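Local coordinates for protein alpha-fucosidase GH29 (Fusarium graminearum, PDB 4PSR) that hydrolyses alpha-L-fucosides as a family 29 glycoside hydrolase, probably releasing alpha-1,6-linked fucose from the reducing-end N-acetylglucosamine of glycoprotein glycans, at residues A[116-121]-A[373-378]; A[214-219]-A[257-262]; A[332-337]-A[404-409]; A[524-529]-A[534-539]. All coordinates share one frame; numbering follows the deposited sequence. Where two conformers were deposited one is given.

Contact 1: A[116-121]-A[373-378]; sequences GARFAG and VYDTRA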
loop_
_atom_site.group_PDB
_atom_site.type_symbol
_atom_site.label_atom_id
_atom_site.label_comp_id
_atom_site.label_asym_id
_atom_site.label_seq_id
_atom_site.Cartn_x
_atom_site.Cartn_y
_atom_site.Cartn_z
ATOM N N GLY A 116 -3.814 -10.197 11.501
ATOM C CA GLY A 116 -3.119 -10.869 10.429
ATOM C C GLY A 116 -2.045 -10.015 9.745
ATOM O O GLY A 116 -1.486 -10.425 8.744
ATOM N N ALA A 117 -1.753 -8.836 10.283
ATOM C CA ALA A 117 -0.713 -7.963 9.734
ATOM C C ALA A 117 0.637 -8.699 9.782
ATOM O O ALA A 117 0.972 -9.292 10.808
ATOM C CB ALA A 117 -0.635 -6.730 10.572
ATOM N N ARG A 118 1.400 -8.629 8.692
ATOM C CA ARG A 118 2.732 -9.200 8.689
ATOM C C ARG A 118 3.812 -8.129 8.771
ATOM O O ARG A 118 4.983 -8.451 8.974
ATOM C CB ARG A 118 2.942 -10.067 7.464
ATOM C CG ARG A 118 2.263 -11.403 7.542
ATOM C CD ARG A 118 2.904 -12.316 6.530
ATOM N NE ARG A 118 2.491 -13.693 6.682
ATOM C CZ ARG A 118 2.795 -14.630 5.816
ATOM N NH1 ARG A 118 3.528 -14.323 4.743
ATOM N NH2 ARG A 118 2.375 -15.862 6.020
ATOM N N PHE A 119 3.414 -6.865 8.636
ATOM C CA PHE A 119 4.281 -5.718 8.943
ATOM C C PHE A 119 3.444 -4.678 9.658
ATOM O O PHE A 119 2.246 -4.577 9.387
ATOM C CB PHE A 119 5.032 -5.134 7.713
ATOM C CG PHE A 119 4.159 -4.720 6.521
ATOM C CD1 PHE A 119 4.002 -3.387 6.202
ATOM C CD2 PHE A 119 3.616 -5.665 5.656
ATOM C CE1 PHE A 119 3.261 -3.005 5.101
ATOM C CE2 PHE A 119 2.856 -5.291 4.555
ATOM C CZ PHE A 119 2.695 -3.951 4.275
ATOM N N ALA A 120 4.067 -3.922 10.555
ATOM C CA ALA A 120 3.357 -2.965 11.358
ATOM C C ALA A 120 4.292 -1.913 11.905
ATOM O O ALA A 120 5.498 -2.156 12.039
ATOM C CB ALA A 120 2.627 -3.668 12.522
ATOM N N GLY A 121 3.736 -0.754 12.234
ATOM C CA GLY A 121 4.513 0.242 12.936
ATOM C C GLY A 121 3.888 1.611 12.895
ATOM O O GLY A 121 2.836 1.810 12.287
ATOM N N VAL A 373 -4.110 -15.668 0.206
ATOM C CA VAL A 373 -3.585 -14.308 0.328
ATOM C C VAL A 373 -2.077 -14.350 0.555
ATOM O O VAL A 373 -1.295 -14.001 -0.343
ATOM C CB VAL A 373 -4.331 -13.528 1.432
ATOM C CG1 VAL A 373 -3.777 -12.102 1.552
ATOM C CG2 VAL A 373 -5.827 -13.476 1.127
ATOM N N TYR A 374 -1.637 -14.720 1.749
ATOM C CA TYR A 374 -0.211 -14.739 2.033
ATOM C C TYR A 374 0.513 -15.644 1.072
ATOM O O TYR A 374 0.010 -16.708 0.687
ATOM C CB TYR A 374 0.035 -15.260 3.423
ATOM C CG TYR A 374 -0.684 -14.514 4.526
ATOM C CD1 TYR A 374 -0.391 -13.190 4.834
ATOM C CD2 TYR A 374 -1.586 -15.182 5.339
ATOM C CE1 TYR A 374 -1.026 -12.545 5.906
ATOM C CE2 TYR A 374 -2.230 -14.568 6.385
ATOM C CZ TYR A 374 -1.928 -13.255 6.694
ATOM O OH TYR A 374 -2.544 -12.657 7.753
ATOM N N ASP A 375 1.715 -15.220 0.696
ATOM C CA ASP A 375 2.626 -16.057 -0.089
ATOM C C ASP A 375 2.138 -16.339 -1.502
ATOM O O ASP A 375 2.762 -17.115 -2.208
ATOM C CB ASP A 375 2.908 -17.412 0.619
ATOM C CG ASP A 375 3.449 -17.252 2.022
ATOM O OD1 ASP A 375 3.961 -16.191 2.394
ATOM O OD2 ASP A 375 3.308 -18.218 2.798
ATOM N N THR A 376 1.061 -15.698 -1.945
ATOM C CA THR A 376 0.561 -15.857 -3.311
ATOM C C THR A 376 1.109 -14.740 -4.209
ATOM O O THR A 376 1.765 -13.812 -3.738
ATOM C CB THR A 376 -0.992 -15.824 -3.400
ATOM O OG1 THR A 376 -1.501 -14.504 -3.097
ATOM C CG2 THR A 376 -1.652 -16.863 -2.493
ATOM N N ARG A 377 0.865 -14.865 -5.497
ATOM C CA ARG A 377 1.174 -13.827 -6.456
ATOM C C ARG A 377 -0.049 -13.605 -7.343
ATOM O O ARG A 377 -0.928 -14.478 -7.500
ATOM C CB ARG A 377 2.360 -14.247 -7.329
ATOM C CG ARG A 377 3.684 -14.455 -6.590
ATOM C CD ARG A 377 4.206 -13.138 -6.027
ATOM N NE ARG A 377 5.497 -13.297 -5.340
ATOM C CZ ARG A 377 5.646 -13.572 -4.049
ATOM N NH1 ARG A 377 4.616 -13.716 -3.228
ATOM N NH2 ARG A 377 6.858 -13.706 -3.531
ATOM N N ALA A 378 -0.094 -12.443 -7.970
ATOM C CA ALA A 378 -1.153 -12.117 -8.882
ATOM C C ALA A 378 -1.131 -13.056 -10.080
ATOM O O ALA A 378 -0.069 -13.550 -10.498
ATOM C CB ALA A 378 -0.973 -10.664 -9.348
#
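Arg118 and Tyr374 both turn CG away from their own carbonyl carbons (chi1 -76° in the arginine), and the arginine chain then runs extended from CG to NE, which carries its guanidinium over the phenol. The two flat groups stack with their planes 9° apart and centres 4.2 Å from each other. The overlap is offset: Arg118 NE lies 3.5 Å from Tyr374 CD1, while NH2 reaches back over CG and CB. Arginine suits the place because its planar cation can lie on an aromatic ring and still use its N-H groups at the rim. NH1 does so, donating within the guanidinium plane to Asp375 OD1 at 3.0 Å, a nearly straight salt bridge (165°) that meets the syn side of the carboxylate but well out of its plane. In the conformer described, stack and salt bridge act together on the guanidinium.

At the other end of the tyrosine, OH donates to Gly116 O over 2.7 Å, in the carbonyl plane and on a lone pair. Gly116 has positive phi in the Schellman motif that closes helix 105-114, and having no side chain it lets Tyr374 OH come within 3.3 Å of its CA. Tyr374 and Asp375 are the central residues of a type II beta turn, Val373 to Thr376. A guanidinium-aromatic stack with a salt bridge thus fastens the loop after helix 353-369 to the helix-to-strand turn leading into strand 119-125 of the TIM barrel.

Contact 2: A[214-219]-A[257-262]; sequences MLDHVQ and FNRGEE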
loop_
_atom_site.group_PDB
_atom_site.type_symbol
_atom_site.label_atom_id
_atom_site.label_comp_id
_atom_site.label_asym_id
_atom_site.label_seq_id
_atom_site.Cartn_x
_atom_site.Cartn_y
_atom_site.Cartn_z
ATOM N N MET A 214 16.708 7.901 12.892
ATOM C CA MET A 214 15.596 6.994 13.132
ATOM C C MET A 214 15.967 5.584 12.701
ATOM O O MET A 214 15.693 4.605 13.410
ATOM C CB MET A 214 14.323 7.479 12.389
ATOM C CG MET A 214 13.125 6.489 12.432
ATOM S SD MET A 214 13.249 5.139 11.240
ATOM C CE MET A 214 13.053 6.051 9.704
ATOM N N LEU A 215 16.608 5.430 11.553
ATOM C CA LEU A 215 16.766 4.075 11.025
ATOM C C LEU A 215 17.886 3.314 11.751
ATOM O O LEU A 215 17.796 2.090 11.903
ATOM C CB LEU A 215 16.913 4.082 9.503
ATOM C CG LEU A 215 18.222 4.542 8.846
ATOM C CD1 LEU A 215 19.247 3.400 8.798
ATOM C CD2 LEU A 215 17.981 5.103 7.444
ATOM N N ASP A 216 18.900 4.030 12.228
ATOM C CA ASP A 216 19.905 3.407 13.077
ATOM C C ASP A 216 19.321 3.050 14.450
ATOM O O ASP A 216 19.760 2.086 15.086
ATOM C CB ASP A 216 21.133 4.318 13.246
ATOM C CG ASP A 216 22.041 4.373 12.009
ATOM O OD1 ASP A 216 22.075 3.417 11.197
ATOM O OD2 ASP A 216 22.763 5.378 11.899
ATOM N N HIS A 217 18.308 3.793 14.887
ATOM C CA HIS A 217 17.688 3.608 16.212
ATOM C C HIS A 217 16.779 2.387 16.275
ATOM O O HIS A 217 16.763 1.681 17.278
ATOM C CB HIS A 217 16.881 4.878 16.535
ATOM C CG HIS A 217 16.374 4.985 17.942
ATOM N ND1 HIS A 217 17.198 4.921 19.048
ATOM C CD2 HIS A 217 15.142 5.297 18.408
ATOM C CE1 HIS A 217 16.478 5.138 20.137
ATOM N NE2 HIS A 217 15.226 5.364 19.777
ATOM N N VAL A 218 16.027 2.117 15.216
ATOM C CA VAL A 218 15.043 1.031 15.237
ATOM C C VAL A 218 15.178 -0.005 14.121
ATOM O O VAL A 218 14.450 -0.998 14.112
ATOM C CB VAL A 218 13.564 1.538 15.332
ATOM C CG1 VAL A 218 13.391 2.390 16.548
ATOM C CG2 VAL A 218 13.112 2.271 14.047
ATOM N N GLN A 219 16.130 0.175 13.216
ATOM C CA GLN A 219 16.378 -0.794 12.148
ATOM C C GLN A 219 15.113 -1.260 11.390
ATOM O O GLN A 219 14.815 -2.467 11.306
ATOM C CB GLN A 219 17.195 -2.000 12.652
ATOM C CG GLN A 219 18.520 -1.591 13.311
ATOM C CD GLN A 219 19.407 -2.782 13.691
ATOM O OE1 GLN A 219 19.037 -3.946 13.491
ATOM N NE2 GLN A 219 20.575 -2.487 14.279
ATOM N N PHE A 257 20.205 1.438 2.212
ATOM C CA PHE A 257 20.487 0.182 1.526
ATOM C C PHE A 257 21.805 -0.433 2.032
ATOM O O PHE A 257 21.927 -1.652 2.155
ATOM C CB PHE A 257 20.505 0.379 -0.005
ATOM C CG PHE A 257 19.200 0.842 -0.590
ATOM C CD1 PHE A 257 18.001 0.724 0.102
ATOM C CD2 PHE A 257 19.172 1.394 -1.864
ATOM C CE1 PHE A 257 16.818 1.164 -0.469
ATOM C CE2 PHE A 257 17.992 1.860 -2.429
ATOM C CZ PHE A 257 16.801 1.711 -1.743
ATOM N N ASN A 258 22.777 0.403 2.393
ATOM C CA ASN A 258 24.008 -0.119 3.001
ATOM C C ASN A 258 23.760 -0.691 4.393
ATOM O O ASN A 258 24.313 -1.727 4.744
ATOM C CB ASN A 258 25.092 0.956 3.070
ATOM C CG ASN A 258 25.748 1.197 1.735
ATOM O OD1 ASN A 258 25.859 0.282 0.922
ATOM N ND2 ASN A 258 26.208 2.422 1.507
ATOM N N ARG A 259 22.944 -0.015 5.191
ATOM C CA ARG A 259 22.627 -0.550 6.508
ATOM C C ARG A 259 21.902 -1.886 6.376
ATOM O O ARG A 259 22.155 -2.800 7.146
ATOM C CB ARG A 259 21.794 0.428 7.332
ATOM C CG ARG A 259 22.554 1.639 7.847
ATOM C CD ARG A 259 23.794 1.264 8.619
ATOM N NE ARG A 259 24.209 2.344 9.514
ATOM C CZ ARG A 259 25.439 2.500 9.995
ATOM N NH1 ARG A 259 26.405 1.645 9.675
ATOM N NH2 ARG A 259 25.703 3.522 10.802
ATOM N N GLY A 260 21.005 -2.024 5.395
ATOM C CA GLY A 260 20.317 -3.288 5.198
ATOM C C GLY A 260 21.288 -4.427 4.990
ATOM O O GLY A 260 21.139 -5.508 5.569
ATOM N N GLU A 261 22.282 -4.186 4.144
ATOM C CA GLU A 261 23.329 -5.171 3.897
ATOM C C GLU A 261 24.062 -5.495 5.192
ATOM O O GLU A 261 24.321 -6.652 5.488
ATOM C CB GLU A 261 24.309 -4.631 2.864
ATOM C CG GLU A 261 23.727 -4.478 1.470
ATOM C CD GLU A 261 24.087 -5.621 0.540
ATOM O OE1 GLU A 261 24.622 -6.644 1.019
ATOM O OE2 GLU A 261 23.838 -5.486 -0.678
ATOM N N GLU A 262 24.396 -4.473 5.970
ATOM C CA GLU A 262 25.115 -4.661 7.225
ATOM C C GLU A 262 24.307 -5.494 8.219
ATOM O O GLU A 262 24.839 -6.342 8.931
ATOM C CB GLU A 262 25.440 -3.303 7.827
ATOM C CG GLU A 262 26.165 -3.347 9.140
ATOM C CD GLU A 262 26.419 -1.966 9.712
ATOM O OE1 GLU A 262 26.241 -0.959 8.979
ATOM O OE2 GLU A 262 26.795 -1.890 10.900
#
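A single arginine, Arg259, meets Asp216 of the neighbouring helix with its NE and Glu262 of its own helix with NH1, so that one cation lies between two acids. The salt-bridge network joins helix 200-218 to helix 246-263, two outer helices of the TIM barrel that flank strand 222-225 in sequence. Asp216 and Arg259 are also the closest pair of the two backbones, with CA atoms 8.1 Å apart.

Arg259 bends at its second torsion (chi2 -54°), and the bend brings NE back to Asp216 OD1 at 2.9 Å. The bond is rather bent, 143° at the hydrogen; the oxygen is tilted from the guanidinium plane, and the carboxylate and guanidinium planes stand 60° apart. It is therefore a one-point contact and not the flat two-point pairing of a carboxylate with a guanidinium. The other carboxylate oxygen, OD2, is hydrogen-bonded to the hydroxyl of Tyr255, one turn back on the second helix, which fixes the rotation of the acid. Arginine suits the site because its separate N-H groups can serve acids lying in different directions, and aspartate because its short chain sets the charge close to its helix.

Beneath the charges, Leu215 supplies the apolar part: its CD1 touches Arg259 CG at 3.9 Å, crossing the arginine chain at about a right angle, while Tyr255, Tyr256 and Trp263 also pack on the leucine. Along its own helix Arg259 NH1 donates to the syn lone pair of Glu262 OE1 at 2.7 Å.

Contact 3: A[332-337]-A[404-409]; sequences RVSKNG and DIRFTR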
loop_
_atom_site.group_PDB
_atom_site.type_symbol
_atom_site.label_atom_id
_atom_site.label_comp_id
_atom_site.label_asym_id
_atom_site.label_seq_id
_atom_site.Cartn_x
_atom_site.Cartn_y
_atom_site.Cartn_z
ATOM N N ARG A 332 -6.511 -5.290 -3.917
ATOM C CA ARG A 332 -5.127 -4.833 -4.072
ATOM C C ARG A 332 -4.182 -5.993 -4.322
ATOM O O ARG A 332 -3.304 -5.918 -5.182
ATOM C CB ARG A 332 -4.617 -4.040 -2.857
ATOM C CG ARG A 332 -5.468 -2.838 -2.370
ATOM C CD ARG A 332 -5.928 -1.914 -3.481
ATOM N NE ARG A 332 -7.326 -2.064 -3.885
ATOM C CZ ARG A 332 -8.371 -1.517 -3.279
ATOM N NH1 ARG A 332 -9.595 -1.742 -3.781
ATOM N NH2 ARG A 332 -8.228 -0.800 -2.160
ATOM N N VAL A 333 -4.358 -7.079 -3.583
ATOM C CA VAL A 333 -3.472 -8.219 -3.708
ATOM C C VAL A 333 -3.605 -8.849 -5.094
ATOM O O VAL A 333 -2.612 -9.266 -5.683
ATOM C CB VAL A 333 -3.734 -9.223 -2.588
ATOM C CG1 VAL A 333 -3.065 -10.540 -2.848
ATOM C CG2 VAL A 333 -3.320 -8.649 -1.227
ATOM N N SER A 334 -4.830 -8.903 -5.618
ATOM C CA SER A 334 -5.067 -9.476 -6.944
ATOM C C SER A 334 -4.414 -8.648 -8.059
ATOM O O SER A 334 -4.155 -9.156 -9.162
ATOM C CB SER A 334 -6.573 -9.602 -7.219
ATOM O OG SER A 334 -7.195 -8.361 -7.539
ATOM N N LYS A 335 -4.181 -7.357 -7.803
ATOM C CA LYS A 335 -3.601 -6.440 -8.798
ATOM C C LYS A 335 -2.096 -6.260 -8.629
ATOM O O LYS A 335 -1.530 -5.353 -9.249
ATOM C CB LYS A 335 -4.317 -5.087 -8.710
ATOM C CG LYS A 335 -5.742 -5.083 -9.210
ATOM C CD LYS A 335 -6.445 -3.817 -8.783
ATOM C CE LYS A 335 -7.850 -3.676 -9.392
ATOM N NZ LYS A 335 -8.565 -2.505 -8.801
ATOM N N ASN A 336 -1.465 -7.127 -7.831
ATOM C CA ASN A 336 0.001 -7.228 -7.663
ATOM C C ASN A 336 0.559 -6.227 -6.668
ATOM O O ASN A 336 1.713 -5.771 -6.812
ATOM C CB ASN A 336 0.723 -7.165 -9.026
ATOM C CG ASN A 336 2.174 -7.580 -8.962
ATOM O OD1 ASN A 336 2.538 -8.605 -8.390
ATOM N ND2 ASN A 336 3.020 -6.789 -9.621
ATOM N N GLY A 337 -0.222 -5.941 -5.631
ATOM C CA GLY A 337 0.198 -5.038 -4.568
ATOM C C GLY A 337 -0.005 -5.542 -3.158
ATOM O O GLY A 337 -0.643 -6.571 -2.937
ATOM N N ASP A 404 -18.786 -10.842 -7.954
ATOM C CA ASP A 404 -17.390 -10.405 -8.092
ATOM C C ASP A 404 -16.430 -11.491 -7.665
ATOM O O ASP A 404 -16.643 -12.137 -6.637
ATOM C CB ASP A 404 -17.130 -9.174 -7.228
ATOM C CG ASP A 404 -18.066 -8.031 -7.545
ATOM O OD1 ASP A 404 -18.003 -7.561 -8.708
ATOM O OD2 ASP A 404 -18.785 -7.595 -6.616
ATOM N N ILE A 405 -15.393 -11.714 -8.465
ATOM C CA ILE A 405 -14.290 -12.572 -8.062
ATOM C C ILE A 405 -12.937 -11.890 -8.238
ATOM O O ILE A 405 -12.745 -11.035 -9.117
ATOM C CB ILE A 405 -14.289 -13.939 -8.796
ATOM C CG1 ILE A 405 -14.294 -13.748 -10.314
ATOM C CG2 ILE A 405 -15.479 -14.780 -8.336
ATOM C CD1 ILE A 405 -14.219 -15.042 -11.109
ATOM N N ARG A 406 -12.008 -12.278 -7.368
ATOM C CA ARG A 406 -10.610 -11.828 -7.430
ATOM C C ARG A 406 -9.711 -13.068 -7.455
ATOM O O ARG A 406 -9.958 -14.054 -6.746
ATOM C CB ARG A 406 -10.254 -10.937 -6.245
ATOM C CG ARG A 406 -11.036 -9.611 -6.221
ATOM C CD ARG A 406 -10.692 -8.747 -7.409
ATOM N NE ARG A 406 -11.364 -7.444 -7.402
ATOM C CZ ARG A 406 -12.567 -7.213 -7.902
ATOM N NH1 ARG A 406 -13.293 -8.176 -8.446
ATOM N NH2 ARG A 406 -13.065 -5.985 -7.854
ATOM N N PHE A 407 -8.675 -13.024 -8.266
ATOM C CA PHE A 407 -7.788 -14.165 -8.466
ATOM C C PHE A 407 -6.456 -13.972 -7.736
ATOM O O PHE A 407 -5.910 -12.856 -7.689
ATOM C CB PHE A 407 -7.470 -14.307 -9.954
ATOM C CG PHE A 407 -8.667 -14.569 -10.831
ATOM C CD1 PHE A 407 -9.379 -15.771 -10.730
ATOM C CD2 PHE A 407 -9.041 -13.653 -11.780
ATOM C CE1 PHE A 407 -10.456 -16.016 -11.574
ATOM C CE2 PHE A 407 -10.132 -13.895 -12.623
ATOM C CZ PHE A 407 -10.829 -15.081 -12.520
ATOM N N THR A 408 -5.892 -15.061 -7.231
ATOM C CA THR A 408 -4.494 -15.096 -6.806
ATOM C C THR A 408 -3.984 -16.494 -7.180
ATOM O O THR A 408 -4.795 -17.390 -7.460
ATOM C CB THR A 408 -4.332 -14.892 -5.291
ATOM O OG1 THR A 408 -5.203 -15.800 -4.599
ATOM C CG2 THR A 408 -4.633 -13.452 -4.855
ATOM N N ARG A 409 -2.673 -16.700 -7.216
ATOM C CA ARG A 409 -2.154 -18.023 -7.577
ATOM C C ARG A 409 -0.941 -18.374 -6.741
ATOM O O ARG A 409 -0.334 -17.505 -6.118
ATOM C CB ARG A 409 -1.913 -18.148 -9.085
ATOM C CG ARG A 409 -1.101 -17.053 -9.731
ATOM C CD ARG A 409 0.333 -17.402 -9.701
ATOM N NE ARG A 409 1.214 -16.364 -10.244
ATOM C CZ ARG A 409 2.535 -16.474 -10.211
ATOM N NH1 ARG A 409 3.077 -17.556 -9.677
ATOM N NH2 ARG A 409 3.309 -15.507 -10.686
HETATM O O HOH W 1 -4.516 -11.770 -9.824
HETATM O O HOH W 2 -11.459 -3.269 -8.763
#
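Helix 322-334 ends beside strand 405-409, with Ser334 CA 5.6 Å from Phe407 CA. The helix stops in a Schellman motif: Gly337 N bonds to Arg332 O and Asn336 N to Val333 O, and Asn336 takes the positive phi. Ser334 CB lies 3.4 Å from Phe407 O, and Ser334 CA makes a CA-H...O contact with the same oxygen at 3.6 Å. A small residue suits this spot, since the strand's carbonyl sits almost against the helix. Water 1 lies within hydrogen-bonding distance of Ser334 O (2.7 Å) and Phe407 O (2.8 Å).

Ser334 OG is tucked between its backbone N and carbonyl carbon (chi1 76°) and bonds back to Asp331 O, leaving only van der Waals contact with Arg406 CD at 3.5 Å. Further along the strand, Thr408 CG2 meets Val333 CG1 at 3.9 Å; the threonine hydroxyl is engaged by Ala372 O. Arg406 folds at chi2, sends NE to Asp331 and NH1 to Ile405 O. Lys335 NZ pairs with the same Asp331, so the shared carboxylate probably offsets two positive charges 5.8 Å apart (Lys335 NZ to Arg406 NH2). The catalytic and C-terminal domains are therefore joined by close packing, water and a shared acid.

Contact 4: A[524-529]-A[534-539]; sequences FDTVFL and LKPEEI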
loop_
_atom_site.group_PDB
_atom_site.type_symbol
_atom_site.label_atom_id
_atom_site.label_comp_id
_atom_site.label_asym_id
_atom_site.label_seq_id
_atom_site.Cartn_x
_atom_site.Cartn_y
_atom_site.Cartn_z
ATOM N N PHE A 524 2.636 -2.481 -21.987
ATOM C CA PHE A 524 3.355 -3.498 -21.243
ATOM C C PHE A 524 4.832 -3.453 -21.618
ATOM O O PHE A 524 5.211 -3.822 -22.738
ATOM C CB PHE A 524 2.719 -4.861 -21.525
ATOM C CG PHE A 524 1.242 -4.873 -21.275
ATOM C CD1 PHE A 524 0.745 -4.907 -19.978
ATOM C CD2 PHE A 524 0.338 -4.768 -22.321
ATOM C CE1 PHE A 524 -0.621 -4.869 -19.733
ATOM C CE2 PHE A 524 -1.028 -4.732 -22.085
ATOM C CZ PHE A 524 -1.515 -4.787 -20.786
ATOM N N ASP A 525 5.663 -2.942 -20.704
ATOM C CA ASP A 525 7.085 -2.765 -20.979
ATOM C C ASP A 525 7.890 -4.004 -20.607
ATOM O O ASP A 525 7.340 -5.007 -20.150
ATOM C CB ASP A 525 7.630 -1.484 -20.325
ATOM C CG ASP A 525 7.639 -1.504 -18.815
ATOM O OD1 ASP A 525 7.250 -2.501 -18.184
ATOM O OD2 ASP A 525 8.036 -0.464 -18.224
ATOM N N THR A 526 9.200 -3.959 -20.817
ATOM C CA THR A 526 10.049 -5.118 -20.530
ATOM C C THR A 526 9.934 -5.534 -19.068
ATOM O O THR A 526 9.890 -6.710 -18.746
ATOM C CB THR A 526 11.529 -4.810 -20.847
ATOM O OG1 THR A 526 11.732 -4.810 -22.268
ATOM C CG2 THR A 526 12.469 -5.814 -20.214
ATOM N N VAL A 527 9.871 -4.562 -18.163
ATOM C CA VAL A 527 9.745 -4.884 -16.746
ATOM C C VAL A 527 8.433 -5.623 -16.476
ATOM O O VAL A 527 8.421 -6.630 -15.770
ATOM C CB VAL A 527 9.811 -3.618 -15.893
ATOM C CG1 VAL A 527 9.439 -3.888 -14.448
ATOM C CG2 VAL A 527 11.236 -3.021 -15.948
ATOM N N PHE A 528 7.334 -5.146 -17.064
ATOM C CA PHE A 528 6.042 -5.795 -16.874
ATOM C C PHE A 528 6.113 -7.238 -17.338
ATOM O O PHE A 528 5.739 -8.144 -16.607
ATOM C CB PHE A 528 4.928 -5.043 -17.622
ATOM C CG PHE A 528 3.551 -5.608 -17.366
ATOM C CD1 PHE A 528 3.169 -6.820 -17.930
ATOM C CD2 PHE A 528 2.616 -4.910 -16.598
ATOM C CE1 PHE A 528 1.914 -7.338 -17.682
ATOM C CE2 PHE A 528 1.379 -5.430 -16.341
ATOM C CZ PHE A 528 1.018 -6.638 -16.898
ATOM N N LEU A 529 6.565 -7.456 -18.559
ATOM C CA LEU A 529 6.484 -8.780 -19.160
ATOM C C LEU A 529 7.402 -9.741 -18.409
ATOM O O LEU A 529 7.021 -10.895 -18.124
ATOM C CB LEU A 529 6.807 -8.684 -20.659
ATOM C CG LEU A 529 5.770 -7.928 -21.494
ATOM C CD1 LEU A 529 6.387 -7.422 -22.827
ATOM C CD2 LEU A 529 4.505 -8.762 -21.707
ATOM N N LEU A 534 7.484 -13.826 -18.489
ATOM C CA LEU A 534 8.011 -14.066 -19.835
ATOM C C LEU A 534 8.799 -12.860 -20.314
ATOM O O LEU A 534 8.242 -11.857 -20.754
ATOM C CB LEU A 534 6.885 -14.392 -20.812
ATOM C CG LEU A 534 7.249 -14.809 -22.239
ATOM C CD1 LEU A 534 8.187 -16.019 -22.237
ATOM C CD2 LEU A 534 5.974 -15.131 -23.026
ATOM N N LYS A 535 10.110 -12.972 -20.206
ATOM C CA LYS A 535 11.011 -11.979 -20.748
ATOM C C LYS A 535 10.657 -11.781 -22.209
ATOM O O LYS A 535 10.433 -12.748 -22.949
ATOM C CB LYS A 535 12.471 -12.430 -20.626
ATOM C CG LYS A 535 12.940 -12.630 -19.193
ATOM C CD LYS A 535 14.375 -13.142 -19.156
ATOM C CE LYS A 535 14.868 -13.346 -17.729
ATOM N NZ LYS A 535 16.281 -13.826 -17.688
ATOM N N PRO A 536 10.592 -10.526 -22.648
ATOM C CA PRO A 536 10.039 -10.300 -23.984
ATOM C C PRO A 536 10.925 -10.886 -25.102
ATOM O O PRO A 536 10.405 -11.276 -26.141
ATOM C CB PRO A 536 9.925 -8.771 -24.065
ATOM C CG PRO A 536 10.791 -8.230 -22.980
ATOM C CD PRO A 536 10.823 -9.272 -21.909
ATOM N N GLU A 537 12.229 -10.973 -24.855
ATOM C CA GLU A 537 13.139 -11.632 -25.794
ATOM C C GLU A 537 12.764 -13.096 -26.053
ATOM O O GLU A 537 13.182 -13.662 -27.070
ATOM C CB GLU A 537 14.583 -11.560 -25.279
ATOM C CG GLU A 537 14.940 -12.615 -24.242
ATOM C CD GLU A 537 15.927 -12.143 -23.187
ATOM O OE1 GLU A 537 16.843 -12.920 -22.839
ATOM O OE2 GLU A 537 15.774 -11.015 -22.679
ATOM N N GLU A 538 12.002 -13.707 -25.142
ATOM C CA GLU A 538 11.614 -15.119 -25.250
ATOM C C GLU A 538 10.238 -15.336 -25.878
ATOM O O GLU A 538 9.794 -16.476 -26.035
ATOM C CB GLU A 538 11.648 -15.797 -23.878
ATOM C CG GLU A 538 13.059 -15.896 -23.308
ATOM C CD GLU A 538 13.125 -16.635 -21.989
ATOM O OE1 GLU A 538 12.238 -17.469 -21.717
ATOM O OE2 GLU A 538 14.081 -16.383 -21.228
ATOM N N ILE A 539 9.557 -14.254 -26.238
ATOM C CA ILE A 539 8.272 -14.367 -26.907
ATOM C C ILE A 539 8.467 -14.885 -28.334
ATOM O O ILE A 539 9.256 -14.318 -29.092
ATOM C CB ILE A 539 7.534 -13.006 -26.938
ATOM C CG1 ILE A 539 7.247 -12.538 -25.497
ATOM C CG2 ILE A 539 6.250 -13.133 -27.743
ATOM C CD1 ILE A 539 6.749 -11.106 -25.450
#
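Leu529 O accepts the backbone N-H of Leu534 at 3.0 Å, with an angle of 163° at the hydrogen. The bond spans five residues and draws the chain back against helix 526-532 as it leaves it.

The same leucine carries the apolar half of the contact. With CG turned away from its carbonyl carbon (chi1 -67°), its CD1 reaches Pro536 CB at 4.0 Å, the two side chains crossing at a slant. Leu519 of strand 516-519 packs on Leu529 as well. One turn earlier, Thr526 lies across the proline ring at about a right angle, and its OG1 comes to 3.6 Å from Pro536 CG. That hydroxyl has its polar partner in Gly578 O, so toward the proline it offers only packing, alongside the methyl CG2. Proline suits this position: its compact ring fits against both Thr526 and Leu529, and its fixed phi is compatible with the 3-10 turn of 536-538 that it begins.

At the N-terminus of the helix, just before Thr526, Asp525 is the N-cap, its OD1 accepting from Phe528 N at 2.9 Å, while OD2 forms a salt bridge with Arg557. Phe524 CD1 lies over the centre of one face of the Phe528 ring. The whole is a short capped helix folded onto the 3-10 turn that follows it, linking strand 522-524 of one antiparallel sheet to strand 541-544 of another.

In the fold
Contacts 1 and 3 form one continuous region, their centres 13 Å apart: Arg377 O lies 2.8 Å from Arg409 N, a probable hydrogen bond, and Ala378 CB packs on Ser334 O. Segment 373-378 thus runs from the barrel to strand 405-409 of the C-terminal sheet. Contact 2 lies on the barrel's outer helices, 32 Å between centres from contact 3 and on the opposite side of the chain's centre. Contact 4 is in series after them, about 7 Å from contact 3 between nearest atoms; Asn336 and Glu531 are hydrogen-bonded between the two regions. None of the touching residues is among those around the bound fucose, which include His34, Asp226 and Trp311.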